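Local structure of probable thiosulfate sulfurtransferase (2EG4) at residues L71-C76 with S197-F202; W121-D126 with R210-L215; A129-L134 with G184-V189; G156-S161 with G216-W221. The protein probably acts as a rhodanese, passing sulfur from thiosulfate to an acceptor such as cyanide, and also binds a zinc ion. One frame throughout, in Å; residues are numbered along the deposited sequence.

Contact 1 joins the two rhodanese-like halves of the chain, pairing helix 73-84 with helix 197-206, its centre about 5 Å from that of the chain. Contacts 2, 3 and 4 all lie in the second half. Contacts 2 and 3, with centres about 8 Å apart, use neighbouring strands of one parallel sheet, and Arg210 NH1 forms a salt bridge to Glu186 OE2 between them. Contact 1 meets contact 2 where Phe201 packs on Trp121 and Ser197 OG probably bonds Asn213 ND2. Contact 4 holds His219 of the zinc site; the ion lies about 11 Å from the side chain of Tyr214 in contact 2, whose OH probably bonds Glu220 of contact 4.

Contact 1: L71-C76 with S197-F202; sequences LTSRLC and SAVAFF
Ala198 lies close to the carbonyl end of Cys76, its CB 3.3 Å from Cys76 O and also touching Cys76 CB. Here the two segments come closest, the CA atoms of the two residues 5.2 Å apart, a spacing that suits the small alanine. Val199 follows and spreads its two methyls. CG1 is placed opposite the backbone N (chi1 178°); the Val199 and Leu71 side chains cross obliquely, CG1 meeting Leu71 CD2 at 4.0 Å. CG2 instead settles near the start of the other helix, 3.7 Å from Ser73 CA, with Cys76 SG also beside it. The sulfur thus sits beside Val199, while Cys76 CB rests against Val199 N. One turn further on, Phe202 presents a ring edge: CE2 is 3.4 Å from Cys76 O, which lies in the ring plane, and CD2 touches Cys76 CB. Cys76 SG approaches the same ring obliquely, 5.3 Å from its centroid. Phe201 CD2 sits over one ring face, and Leu91 of strand 89-92 packs on Phe202, Cys76 and Leu71. Beside the interface Thr72 is the N-cap of helix 73-84, its OG1 taking Leu75 N and also bonded to Asp68. With no hydrogen bond across the segments, the two rhodanese-like halves meet here through methyls, a thiol and an aromatic edge whose CE2 faces a carbonyl oxygen, so at this point the contact rests on close fit rather than charge.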
loop_
_atom_site.group_PDB
_atom_site.type_symbol
_atom_site.label_atom_id
_atom_site.label_comp_id
_atom_site.label_asym_id
_atom_site.label_seq_id
_atom_site.Cartn_x
_atom_site.Cartn_y
_atom_site.Cartn_z
ATOM N N LEU B 71 -8.099 9.790 -0.590
ATOM C CA LEU B 71 -7.351 8.611 -0.177
ATOM C C LEU B 71 -7.416 7.593 -1.317
ATOM O O LEU B 71 -8.269 6.698 -1.330
ATOM C CB LEU B 71 -7.964 8.032 1.100
ATOM C CG LEU B 71 -7.195 6.901 1.788
ATOM C CD1 LEU B 71 -5.838 7.407 2.255
ATOM C CD2 LEU B 71 -8.000 6.392 2.974
ATOM N N THR B 72 -6.509 7.749 -2.276
ATOM C CA THR B 72 -6.461 6.873 -3.441
ATOM C C THR B 72 -5.617 5.626 -3.252
ATOM O O THR B 72 -4.713 5.582 -2.413
ATOM C CB THR B 72 -5.918 7.629 -4.666
ATOM O OG1 THR B 72 -4.625 8.162 -4.361
ATOM C CG2 THR B 72 -6.840 8.763 -5.040
ATOM N N SER B 73 -5.915 4.616 -4.055
ATOM C CA SER B 73 -5.174 3.370 -4.000
ATOM C C SER B 73 -3.715 3.645 -4.352
ATOM O O SER B 73 -2.807 3.124 -3.704
ATOM C CB SER B 73 -5.775 2.352 -4.977
ATOM O OG SER B 73 -7.104 2.022 -4.605
ATOM N N ARG B 74 -3.485 4.480 -5.364
ATOM C CA ARG B 74 -2.112 4.790 -5.764
ATOM C C ARG B 74 -1.353 5.488 -4.642
ATOM O O ARG B 74 -0.197 5.165 -4.370
ATOM C CB ARG B 74 -2.093 5.638 -7.046
ATOM C CG ARG B 74 -2.668 7.040 -6.927
ATOM C CD ARG B 74 -3.147 7.550 -8.291
ATOM N NE ARG B 74 -3.834 8.834 -8.172
ATOM C CZ ARG B 74 -4.597 9.377 -9.115
ATOM N NH1 ARG B 74 -4.781 8.753 -10.271
ATOM N NH2 ARG B 74 -5.196 10.539 -8.886
ATOM N N LEU B 75 -2.011 6.430 -3.972
ATOM C CA LEU B 75 -1.378 7.142 -2.868
ATOM C C LEU B 75 -0.945 6.175 -1.773
ATOM O O LEU B 75 0.184 6.250 -1.282
ATOM C CB LEU B 75 -2.339 8.166 -2.253
ATOM C CG LEU B 75 -1.866 8.740 -0.903
ATOM C CD1 LEU B 75 -0.613 9.575 -1.078
ATOM C CD2 LEU B 75 -2.974 9.582 -0.294
ATOM N N CYS B 76 -1.853 5.279 -1.395
ATOM C CA CYS B 76 -1.578 4.314 -0.329
ATOM C C CYS B 76 -0.610 3.189 -0.709
ATOM O O CYS B 76 0.277 2.850 0.063
ATOM C CB CYS B 76 -2.889 3.708 0.190
ATOM S SG CYS B 76 -4.007 4.884 1.019
ATOM N N SER B 197 -4.991 -2.893 -1.386
ATOM C CA SER B 197 -4.877 -3.378 -0.011
ATOM C C SER B 197 -4.250 -2.374 0.956
ATOM O O SER B 197 -4.593 -2.339 2.149
ATOM C CB SER B 197 -4.084 -4.694 0.019
ATOM O OG SER B 197 -2.796 -4.495 -0.534
ATOM N N ALA B 198 -3.334 -1.563 0.447
ATOM C CA ALA B 198 -2.669 -0.560 1.254
ATOM C C ALA B 198 -3.655 0.442 1.848
ATOM O O ALA B 198 -3.406 0.980 2.922
ATOM C CB ALA B 198 -1.612 0.180 0.415
ATOM N N VAL B 199 -4.767 0.691 1.155
ATOM C CA VAL B 199 -5.781 1.633 1.659
ATOM C C VAL B 199 -6.348 1.097 2.981
ATOM O O VAL B 199 -6.418 1.818 3.983
ATOM C CB VAL B 199 -6.967 1.800 0.668
ATOM C CG1 VAL B 199 -8.014 2.750 1.262
ATOM C CG2 VAL B 199 -6.460 2.351 -0.668
ATOM N N ALA B 200 -6.750 -0.168 2.992
ATOM C CA ALA B 200 -7.298 -0.755 4.212
ATOM C C ALA B 200 -6.218 -0.784 5.298
ATOM O O ALA B 200 -6.503 -0.578 6.483
ATOM C CB ALA B 200 -7.818 -2.172 3.933
ATOM N N PHE B 201 -4.980 -1.036 4.888
ATOM C CA PHE B 201 -3.855 -1.084 5.823
ATOM C C PHE B 201 -3.712 0.238 6.588
ATOM O O PHE B 201 -3.676 0.249 7.816
ATOM C CB PHE B 201 -2.563 -1.400 5.063
ATOM C CG PHE B 201 -1.304 -1.274 5.890
ATOM C CD1 PHE B 201 -0.836 -2.336 6.666
ATOM C CD2 PHE B 201 -0.562 -0.100 5.860
ATOM C CE1 PHE B 201 0.358 -2.214 7.391
ATOM C CE2 PHE B 201 0.617 0.031 6.566
ATOM C CZ PHE B 201 1.085 -1.036 7.340
ATOM N N PHE B 202 -3.646 1.352 5.868
ATOM C CA PHE B 202 -3.491 2.649 6.531
ATOM C C PHE B 202 -4.707 3.082 7.347
ATOM O O PHE B 202 -4.556 3.673 8.419
ATOM C CB PHE B 202 -3.130 3.721 5.504
ATOM C CG PHE B 202 -1.682 3.681 5.082
ATOM C CD1 PHE B 202 -0.674 4.029 5.977
ATOM C CD2 PHE B 202 -1.322 3.276 3.794
ATOM C CE1 PHE B 202 0.666 3.977 5.603
ATOM C CE2 PHE B 202 0.021 3.222 3.418
ATOM C CZ PHE B 202 1.010 3.572 4.315
#

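Contact 2: W121-D126 with R210-L215; sequences WLLTAD and RARNYL
Leu122 and Asn213 form a single backbone bridge. Asn213 N donates to Trp121 O at 2.9 Å in a nearly straight bond (174°), and Leu123 N donates to Asn213 O at 3.0 Å. Trp121 O also receives a CA-H contact from Arg212, and Leu123 O one from Tyr214.

The side-chain polar grip comes from Arg212, whose NE and NH2 both reach Leu122 O, NH2 at 2.7 Å nearly along the C=O axis and NE from above the carbonyl plane. A bend at chi3 (62°) folds the guanidinium back to this side-on hold. A methionine in place of Arg212 would probably leave Leu122 O without its two donors and Leu123 CD2 without the flat group beneath it.

Packing completes the contact. Leu123 CD2 stands over the centre of the guanidinium face, 3.4 Å from Arg212 CZ, its side chain crossing that of Arg212 at about a right angle. Leu122 CD1 meets Leu215 CD1 at 4.0 Å. Tyr214, centre of an inverse gamma turn, turns a ring edge to the backbone, with CD1 3.2 Å from Leu123 O, and its OH touches Ala125 CB at 3.3 Å while bonded to Glu220.

Thr124 caps helix 125-130. The bridge and the Arg212 grip, just before this helix, tie its entry to strand 210-213, an outermost strand of the parallel sheet in the alpha/beta rhodanese fold.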
loop_
_atom_site.group_PDB
_atom_site.type_symbol
_atom_site.label_atom_id
_atom_site.label_comp_id
_atom_site.label_asym_id
_atom_site.label_seq_id
_atom_site.Cartn_x
_atom_site.Cartn_y
_atom_site.Cartn_z
ATOM N N TRP B 121 4.893 -4.982 8.745
ATOM C CA TRP B 121 3.924 -4.278 7.894
ATOM C C TRP B 121 3.415 -5.209 6.806
ATOM O O TRP B 121 2.373 -4.961 6.183
ATOM C CB TRP B 121 4.600 -3.109 7.175
ATOM C CG TRP B 121 4.622 -1.819 7.912
ATOM C CD1 TRP B 121 4.781 -1.640 9.256
ATOM C CD2 TRP B 121 4.503 -0.511 7.338
ATOM N NE1 TRP B 121 4.769 -0.297 9.555
ATOM C CE2 TRP B 121 4.601 0.417 8.398
ATOM C CE3 TRP B 121 4.324 -0.032 6.029
ATOM C CZ2 TRP B 121 4.525 1.798 8.190
ATOM C CZ3 TRP B 121 4.250 1.340 5.822
ATOM C CH2 TRP B 121 4.350 2.241 6.901
ATOM N N LEU B 122 4.164 -6.282 6.602
ATOM C CA LEU B 122 3.910 -7.216 5.516
ATOM C C LEU B 122 3.484 -8.638 5.851
ATOM O O LEU B 122 3.711 -9.142 6.953
ATOM C CB LEU B 122 5.192 -7.283 4.694
ATOM C CG LEU B 122 5.335 -8.091 3.410
ATOM C CD1 LEU B 122 4.623 -7.390 2.270
ATOM C CD2 LEU B 122 6.823 -8.212 3.096
ATOM N N LEU B 123 2.849 -9.274 4.868
ATOM C CA LEU B 123 2.475 -10.666 4.966
ATOM C C LEU B 123 2.957 -11.308 3.679
ATOM O O LEU B 123 2.648 -10.828 2.583
ATOM C CB LEU B 123 0.969 -10.861 5.055
ATOM C CG LEU B 123 0.250 -10.472 6.339
ATOM C CD1 LEU B 123 -1.240 -10.690 6.144
ATOM C CD2 LEU B 123 0.768 -11.314 7.522
ATOM N N THR B 124 3.769 -12.346 3.812
ATOM C CA THR B 124 4.229 -13.100 2.655
ATOM C C THR B 124 3.104 -14.110 2.513
ATOM O O THR B 124 2.221 -14.174 3.379
ATOM C CB THR B 124 5.502 -13.875 2.948
ATOM O OG1 THR B 124 5.282 -14.703 4.093
ATOM C CG2 THR B 124 6.666 -12.927 3.199
ATOM N N ALA B 125 3.123 -14.901 1.444
ATOM C CA ALA B 125 2.078 -15.899 1.248
ATOM C C ALA B 125 2.024 -16.855 2.430
ATOM O O ALA B 125 0.957 -17.248 2.880
ATOM C CB ALA B 125 2.323 -16.677 -0.042
ATOM N N ASP B 126 3.200 -17.219 2.933
ATOM C CA ASP B 126 3.302 -18.138 4.065
ATOM C C ASP B 126 2.686 -17.582 5.345
ATOM O O ASP B 126 2.006 -18.303 6.068
ATOM C CB ASP B 126 4.770 -18.478 4.275
ATOM C CG ASP B 126 5.411 -18.972 3.002
ATOM O OD1 ASP B 126 5.424 -20.203 2.789
ATOM O OD2 ASP B 126 5.867 -18.123 2.195
ATOM N N ARG B 210 -3.585 -3.565 14.313
ATOM C CA ARG B 210 -2.284 -4.026 13.831
ATOM C C ARG B 210 -2.472 -4.727 12.499
ATOM O O ARG B 210 -2.435 -5.957 12.418
ATOM C CB ARG B 210 -1.638 -4.976 14.843
ATOM C CG ARG B 210 -1.219 -4.285 16.146
ATOM C CD ARG B 210 -0.540 -5.242 17.127
ATOM N NE ARG B 210 0.924 -5.185 17.080
ATOM C CZ ARG B 210 1.674 -5.609 16.064
ATOM N NH1 ARG B 210 1.111 -6.134 14.983
ATOM N NH2 ARG B 210 2.997 -5.506 16.125
ATOM N N ALA B 211 -2.673 -3.935 11.452
ATOM C CA ALA B 211 -2.890 -4.497 10.123
ATOM C C ALA B 211 -1.577 -4.802 9.400
ATOM O O ALA B 211 -0.577 -4.091 9.558
ATOM C CB ALA B 211 -3.724 -3.539 9.294
ATOM N N ARG B 212 -1.590 -5.870 8.616
ATOM C CA ARG B 212 -0.427 -6.270 7.832
ATOM C C ARG B 212 -0.955 -6.510 6.422
ATOM O O ARG B 212 -2.016 -7.097 6.249
ATOM C CB ARG B 212 0.186 -7.528 8.421
ATOM C CG ARG B 212 0.769 -7.268 9.813
ATOM C CD ARG B 212 1.340 -8.528 10.421
ATOM N NE ARG B 212 2.451 -9.070 9.644
ATOM C CZ ARG B 212 3.020 -10.248 9.886
ATOM N NH1 ARG B 212 2.577 -11.003 10.886
ATOM N NH2 ARG B 212 4.031 -10.677 9.134
ATOM N N ASN B 213 -0.205 -6.048 5.433
ATOM C CA ASN B 213 -0.631 -6.137 4.036
ATOM C C ASN B 213 -0.044 -7.311 3.262
ATOM O O ASN B 213 1.175 -7.438 3.158
ATOM C CB ASN B 213 -0.249 -4.813 3.374
ATOM C CG ASN B 213 -0.805 -4.649 1.978
ATOM O OD1 ASN B 213 -0.381 -3.747 1.249
ATOM N ND2 ASN B 213 -1.764 -5.481 1.607
ATOM N N TYR B 214 -0.909 -8.180 2.730
ATOM C CA TYR B 214 -0.430 -9.295 1.913
ATOM C C TYR B 214 -0.263 -8.739 0.479
ATOM O O TYR B 214 -1.192 -8.786 -0.333
ATOM C CB TYR B 214 -1.425 -10.471 1.912
ATOM C CG TYR B 214 -1.026 -11.624 0.992
ATOM C CD1 TYR B 214 0.320 -11.844 0.645
ATOM C CD2 TYR B 214 -1.985 -12.505 0.478
ATOM C CE1 TYR B 214 0.690 -12.889 -0.189
ATOM C CE2 TYR B 214 -1.607 -13.581 -0.357
ATOM C CZ TYR B 214 -0.278 -13.757 -0.692
ATOM O OH TYR B 214 0.094 -14.766 -1.577
ATOM N N LEU B 215 0.909 -8.192 0.179
ATOM C CA LEU B 215 1.161 -7.627 -1.152
ATOM C C LEU B 215 0.950 -8.600 -2.304
ATOM O O LEU B 215 0.369 -8.234 -3.335
ATOM C CB LEU B 215 2.592 -7.087 -1.249
ATOM C CG LEU B 215 2.881 -5.629 -0.924
ATOM C CD1 LEU B 215 4.369 -5.394 -1.147
ATOM C CD2 LEU B 215 2.053 -4.699 -1.808
#

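Contact 3: A129-L134 with G184-V189; sequences ARHPLL and GQEVGV
Gly188 N donates to Leu133 O at 2.9 Å in an almost straight bond (174°), and beside it Leu134 pairs in parallel with Gly188. The imidazole of His131, its CG swung away from the backbone N (chi1 -161°), lies over the Gly188 backbone: Gly188 CA is 4.2 Å from the ring centroid and 13° off the ring normal, a CH-pi contact over one face. Leu133 N fixes the rotation of that ring, donating to His131 ND1 at 3.0 Å within the ring plane. His131 NE2 bonds water 1 at 2.9 Å, which donates in turn to Glu186 OE1, while Glu186 OE2 forms a salt bridge to Arg210. An alanine in place of His131 would probably leave Leu133 N without its acceptor and the Gly188 backbone without the ring over it. Leu134 CD2 presses on Gly188 CA at 3.8 Å, where a side chain would collide with it. The Leu133 and Gln185 side chains cross at about a right angle, CD2 3.6 Å from NE2, while Gln185 OE1 bonds Gln182. These contacts bring the chain from helix 125-130 alongside strand 186-189, where strand 134-136 begins; strand 210-213 borders 186-189 on the other side, and Val189 packs on helix 197-206.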
loop_
_atom_site.group_PDB
_atom_site.type_symbol
_atom_site.label_atom_id
_atom_site.label_comp_id
_atom_site.label_asym_id
_atom_site.label_seq_id
_atom_site.Cartn_x
_atom_site.Cartn_y
_atom_site.Cartn_z
ATOM N N ALA B 129 -1.160 -17.350 4.938
ATOM C CA ALA B 129 -1.769 -18.664 5.059
ATOM C C ALA B 129 -1.981 -19.067 6.517
ATOM O O ALA B 129 -2.848 -19.877 6.830
ATOM C CB ALA B 129 -0.897 -19.690 4.361
ATOM N N ARG B 130 -1.194 -18.482 7.410
ATOM C CA ARG B 130 -1.281 -18.822 8.826
ATOM C C ARG B 130 -1.922 -17.750 9.682
ATOM O O ARG B 130 -2.085 -17.931 10.889
ATOM C CB ARG B 130 0.123 -19.124 9.364
ATOM C CG ARG B 130 0.770 -20.330 8.723
ATOM C CD ARG B 130 2.214 -20.490 9.132
ATOM N NE ARG B 130 2.795 -21.710 8.577
ATOM C CZ ARG B 130 3.104 -21.890 7.296
ATOM N NH1 ARG B 130 2.897 -20.922 6.411
ATOM N NH2 ARG B 130 3.619 -23.050 6.896
ATOM N N HIS B 131 -2.279 -16.625 9.071
ATOM C CA HIS B 131 -2.879 -15.542 9.825
ATOM C C HIS B 131 -4.289 -15.923 10.250
ATOM O O HIS B 131 -5.082 -16.439 9.452
ATOM C CB HIS B 131 -2.889 -14.261 8.991
ATOM C CG HIS B 131 -3.064 -13.018 9.804
ATOM N ND1 HIS B 131 -4.247 -12.699 10.437
ATOM C CD2 HIS B 131 -2.195 -12.022 10.102
ATOM C CE1 HIS B 131 -4.098 -11.558 11.089
ATOM N NE2 HIS B 131 -2.862 -11.127 10.902
ATOM N N PRO B 132 -4.632 -15.651 11.516
ATOM C CA PRO B 132 -5.944 -15.962 12.089
ATOM C C PRO B 132 -7.125 -15.099 11.652
ATOM O O PRO B 132 -8.276 -15.475 11.884
ATOM C CB PRO B 132 -5.680 -15.870 13.583
ATOM C CG PRO B 132 -4.747 -14.726 13.653
ATOM C CD PRO B 132 -3.767 -15.015 12.527
ATOM N N LEU B 133 -6.854 -13.944 11.049
ATOM C CA LEU B 133 -7.935 -13.091 10.579
ATOM C C LEU B 133 -7.543 -12.274 9.357
ATOM O O LEU B 133 -6.991 -11.177 9.482
ATOM C CB LEU B 133 -8.436 -12.166 11.701
ATOM C CG LEU B 133 -9.563 -11.187 11.328
ATOM C CD1 LEU B 133 -10.585 -11.821 10.402
ATOM C CD2 LEU B 133 -10.206 -10.699 12.616
ATOM N N LEU B 134 -7.821 -12.832 8.178
ATOM C CA LEU B 134 -7.543 -12.150 6.913
ATOM C C LEU B 134 -8.810 -11.531 6.345
ATOM O O LEU B 134 -9.844 -12.196 6.258
ATOM C CB LEU B 134 -7.022 -13.108 5.841
ATOM C CG LEU B 134 -5.622 -13.682 5.854
ATOM C CD1 LEU B 134 -5.439 -14.497 4.568
ATOM C CD2 LEU B 134 -4.593 -12.564 5.940
ATOM N N GLY B 184 -5.497 -2.663 18.534
ATOM C CA GLY B 184 -4.469 -3.627 18.889
ATOM C C GLY B 184 -4.631 -5.012 18.293
ATOM O O GLY B 184 -3.717 -5.828 18.361
ATOM N N GLN B 185 -5.787 -5.286 17.700
ATOM C CA GLN B 185 -6.047 -6.596 17.109
ATOM C C GLN B 185 -5.238 -6.834 15.822
ATOM O O GLN B 185 -5.025 -5.911 15.035
ATOM C CB GLN B 185 -7.544 -6.718 16.820
ATOM C CG GLN B 185 -7.998 -8.058 16.261
ATOM C CD GLN B 185 -9.512 -8.222 16.333
ATOM O OE1 GLN B 185 -10.242 -7.276 16.662
ATOM N NE2 GLN B 185 -9.991 -9.422 16.021
ATOM N N GLU B 186 -4.767 -8.068 15.644
ATOM C CA GLU B 186 -4.002 -8.455 14.458
ATOM C C GLU B 186 -4.945 -8.748 13.292
ATOM O O GLU B 186 -5.815 -9.617 13.387
ATOM C CB GLU B 186 -3.193 -9.722 14.733
ATOM C CG GLU B 186 -2.044 -9.573 15.703
ATOM C CD GLU B 186 -0.929 -8.709 15.160
ATOM O OE1 GLU B 186 -0.558 -8.858 13.976
ATOM O OE2 GLU B 186 -0.404 -7.884 15.928
ATOM N N VAL B 187 -4.769 -8.030 12.186
ATOM C CA VAL B 187 -5.619 -8.230 11.015
ATOM C C VAL B 187 -4.780 -8.216 9.743
ATOM O O VAL B 187 -3.891 -7.384 9.601
ATOM C CB VAL B 187 -6.681 -7.106 10.895
ATOM C CG1 VAL B 187 -7.607 -7.391 9.722
ATOM C CG2 VAL B 187 -7.488 -7.004 12.179
ATOM N N GLY B 188 -5.049 -9.146 8.832
ATOM C CA GLY B 188 -4.316 -9.173 7.579
ATOM C C GLY B 188 -5.266 -8.667 6.494
ATOM O O GLY B 188 -6.485 -8.818 6.637
ATOM N N VAL B 189 -4.732 -8.033 5.456
ATOM C CA VAL B 189 -5.569 -7.553 4.354
ATOM C C VAL B 189 -5.002 -7.953 2.999
ATOM O O VAL B 189 -3.786 -7.988 2.801
ATOM C CB VAL B 189 -5.751 -6.006 4.367
ATOM C CG1 VAL B 189 -6.631 -5.599 5.540
ATOM C CG2 VAL B 189 -4.390 -5.306 4.418
HETATM O O HOH W 1 -1.637 -8.662 11.687
#

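Contact 4: G156-S161 with G216-W221; sequences GRIPGS and GSMHEW. With ZN (zinc ion), chain I; SO4 (sulfate ion), chain K.
The type II beta turn from Ile158 to Ser161 packs, through Ile158, against Met218 and Trp221 of helix 217-223, which also carries the zinc ligand His219. Ile158 CG1 stands over the Trp221 indole, 3.9 Å from the centroid of the five-membered ring and 14° off its normal, a CH-pi contact; CG2 touches the benzene part at CZ2 (3.8 Å). The same CG1 also meets Met218 SD at 3.7 Å, the two side chains sliding past each other in opposite directions. Bends at chi2 and chi3 (-53° and -67°) bring Met218 CE to Gly156 O, 3.4 Å away, an oxygen also bonded by Arg138. Ser161 N and OG both donate to Ile158 O, holding the turn closed. Arg157 NE and Gly160 N share O2 of a sulfate probably from the crystallisation liquor, at 2.8 and 2.9 Å, while Arg157 NH2 donates to O4. His219 ND1 binds the zinc ion at 2.2 Å, together with Cys151, Cys152 and His192. The chemistry thus divides: an apolar centre of isoleucine, thioether and indole joins loop to helix, with the metal on the helix side, while Arg157 and the turn together grip an anion, probably favoured by the arginine charge.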
loop_
_atom_site.group_PDB
_atom_site.type_symbol
_atom_site.label_atom_id
_atom_site.label_comp_id
_atom_site.label_asym_id
_atom_site.label_seq_id
_atom_site.Cartn_x
_atom_site.Cartn_y
_atom_site.Cartn_z
ATOM N N GLY B 156 -11.780 -17.182 -6.787
ATOM C CA GLY B 156 -11.515 -17.804 -5.502
ATOM C C GLY B 156 -11.039 -16.819 -4.470
ATOM O O GLY B 156 -10.784 -15.667 -4.789
ATOM N N ARG B 157 -10.933 -17.299 -3.227
ATOM C CA ARG B 157 -10.468 -16.506 -2.090
ATOM C C ARG B 157 -9.573 -17.420 -1.264
ATOM O O ARG B 157 -9.573 -18.632 -1.468
ATOM C CB ARG B 157 -11.647 -16.078 -1.205
ATOM C CG ARG B 157 -12.446 -17.274 -0.667
ATOM C CD ARG B 157 -13.461 -16.851 0.395
ATOM N NE ARG B 157 -14.276 -17.986 0.819
ATOM C CZ ARG B 157 -15.372 -18.386 0.178
ATOM N NH1 ARG B 157 -15.778 -17.731 -0.906
ATOM N NH2 ARG B 157 -16.053 -19.445 0.610
ATOM N N ILE B 158 -8.815 -16.830 -0.347
ATOM C CA ILE B 158 -7.956 -17.610 0.545
ATOM C C ILE B 158 -8.966 -18.240 1.524
ATOM O O ILE B 158 -9.793 -17.547 2.102
ATOM C CB ILE B 158 -6.941 -16.677 1.246
ATOM C CG1 ILE B 158 -5.980 -16.113 0.187
ATOM C CG2 ILE B 158 -6.150 -17.450 2.301
ATOM C CD1 ILE B 158 -5.035 -15.019 0.667
ATOM N N PRO B 159 -8.927 -19.569 1.692
ATOM C CA PRO B 159 -9.873 -20.243 2.585
ATOM C C PRO B 159 -9.853 -19.672 3.996
ATOM O O PRO B 159 -8.782 -19.485 4.564
ATOM C CB PRO B 159 -9.419 -21.705 2.531
ATOM C CG PRO B 159 -8.707 -21.815 1.221
ATOM C CD PRO B 159 -7.936 -20.519 1.175
ATOM N N GLY B 160 -11.038 -19.389 4.539
ATOM C CA GLY B 160 -11.143 -18.866 5.896
ATOM C C GLY B 160 -11.137 -17.357 6.028
ATOM O O GLY B 160 -11.369 -16.812 7.119
ATOM N N SER B 161 -10.863 -16.666 4.927
ATOM C CA SER B 161 -10.826 -15.210 4.952
ATOM C C SER B 161 -12.245 -14.639 5.049
ATOM O O SER B 161 -13.228 -15.342 4.757
ATOM C CB SER B 161 -10.108 -14.674 3.698
ATOM O OG SER B 161 -10.781 -15.058 2.508
ATOM N N GLY B 216 1.452 -9.828 -2.147
ATOM C CA GLY B 216 1.308 -10.829 -3.189
ATOM C C GLY B 216 -0.144 -11.002 -3.560
ATOM O O GLY B 216 -0.494 -11.115 -4.743
ATOM N N SER B 217 -0.990 -11.049 -2.534
ATOM C CA SER B 217 -2.423 -11.150 -2.744
ATOM C C SER B 217 -2.870 -12.337 -3.592
ATOM O O SER B 217 -2.103 -13.275 -3.795
ATOM C CB SER B 217 -2.915 -9.816 -3.317
ATOM O OG SER B 217 -3.221 -8.909 -2.265
ATOM N N MET B 218 -4.130 -12.339 -4.037
ATOM C CA MET B 218 -4.640 -13.468 -4.814
ATOM C C MET B 218 -3.834 -13.834 -6.056
ATOM O O MET B 218 -3.722 -15.010 -6.413
ATOM C CB MET B 218 -6.104 -13.239 -5.230
ATOM C CG MET B 218 -7.118 -13.418 -4.126
ATOM S SD MET B 218 -7.025 -14.994 -3.228
ATOM C CE MET B 218 -7.468 -16.165 -4.377
ATOM N N HIS B 219 -3.264 -12.842 -6.722
ATOM C CA HIS B 219 -2.484 -13.154 -7.906
ATOM C C HIS B 219 -1.340 -14.099 -7.546
ATOM O O HIS B 219 -1.152 -15.123 -8.183
ATOM C CB HIS B 219 -1.921 -11.900 -8.551
ATOM C CG HIS B 219 -1.308 -12.170 -9.891
ATOM N ND1 HIS B 219 -2.068 -12.394 -11.024
ATOM C CD2 HIS B 219 -0.019 -12.366 -10.257
ATOM C CE1 HIS B 219 -1.273 -12.721 -12.026
ATOM N NE2 HIS B 219 -0.023 -12.712 -11.589
ATOM N N GLU B 220 -0.591 -13.762 -6.501
ATOM C CA GLU B 220 0.521 -14.641 -6.114
ATOM C C GLU B 220 -0.010 -15.966 -5.576
ATOM O O GLU B 220 0.502 -17.041 -5.908
ATOM C CB GLU B 220 1.407 -13.976 -5.045
ATOM C CG GLU B 220 2.544 -14.892 -4.603
ATOM C CD GLU B 220 3.294 -14.350 -3.414
ATOM O OE1 GLU B 220 2.623 -13.974 -2.439
ATOM O OE2 GLU B 220 4.541 -14.306 -3.452
ATOM N N TRP B 221 -1.032 -15.895 -4.727
ATOM C CA TRP B 221 -1.614 -17.087 -4.146
ATOM C C TRP B 221 -1.972 -18.110 -5.224
ATOM O O TRP B 221 -1.670 -19.305 -5.103
ATOM C CB TRP B 221 -2.855 -16.697 -3.332
ATOM C CG TRP B 221 -3.420 -17.802 -2.498
ATOM C CD1 TRP B 221 -4.381 -18.693 -2.867
ATOM C CD2 TRP B 221 -3.066 -18.135 -1.141
ATOM N NE1 TRP B 221 -4.659 -19.553 -1.834
ATOM C CE2 TRP B 221 -3.864 -19.232 -0.762
ATOM C CE3 TRP B 221 -2.151 -17.611 -0.217
ATOM C CZ2 TRP B 221 -3.780 -19.825 0.509
ATOM C CZ3 TRP B 221 -2.064 -18.200 1.048
ATOM C CH2 TRP B 221 -2.873 -19.292 1.400
HETATM ZN ZN ZN I . -4.142 -12.064 -11.529
HETATM S S SO4 K . -14.192 -20.732 3.626
HETATM O O1 SO4 K . -15.040 -20.169 4.727
HETATM O O2 SO4 K . -13.447 -19.614 2.956
HETATM O O3 SO4 K . -13.208 -21.711 4.196
HETATM O O4 SO4 K . -15.059 -21.434 2.624
#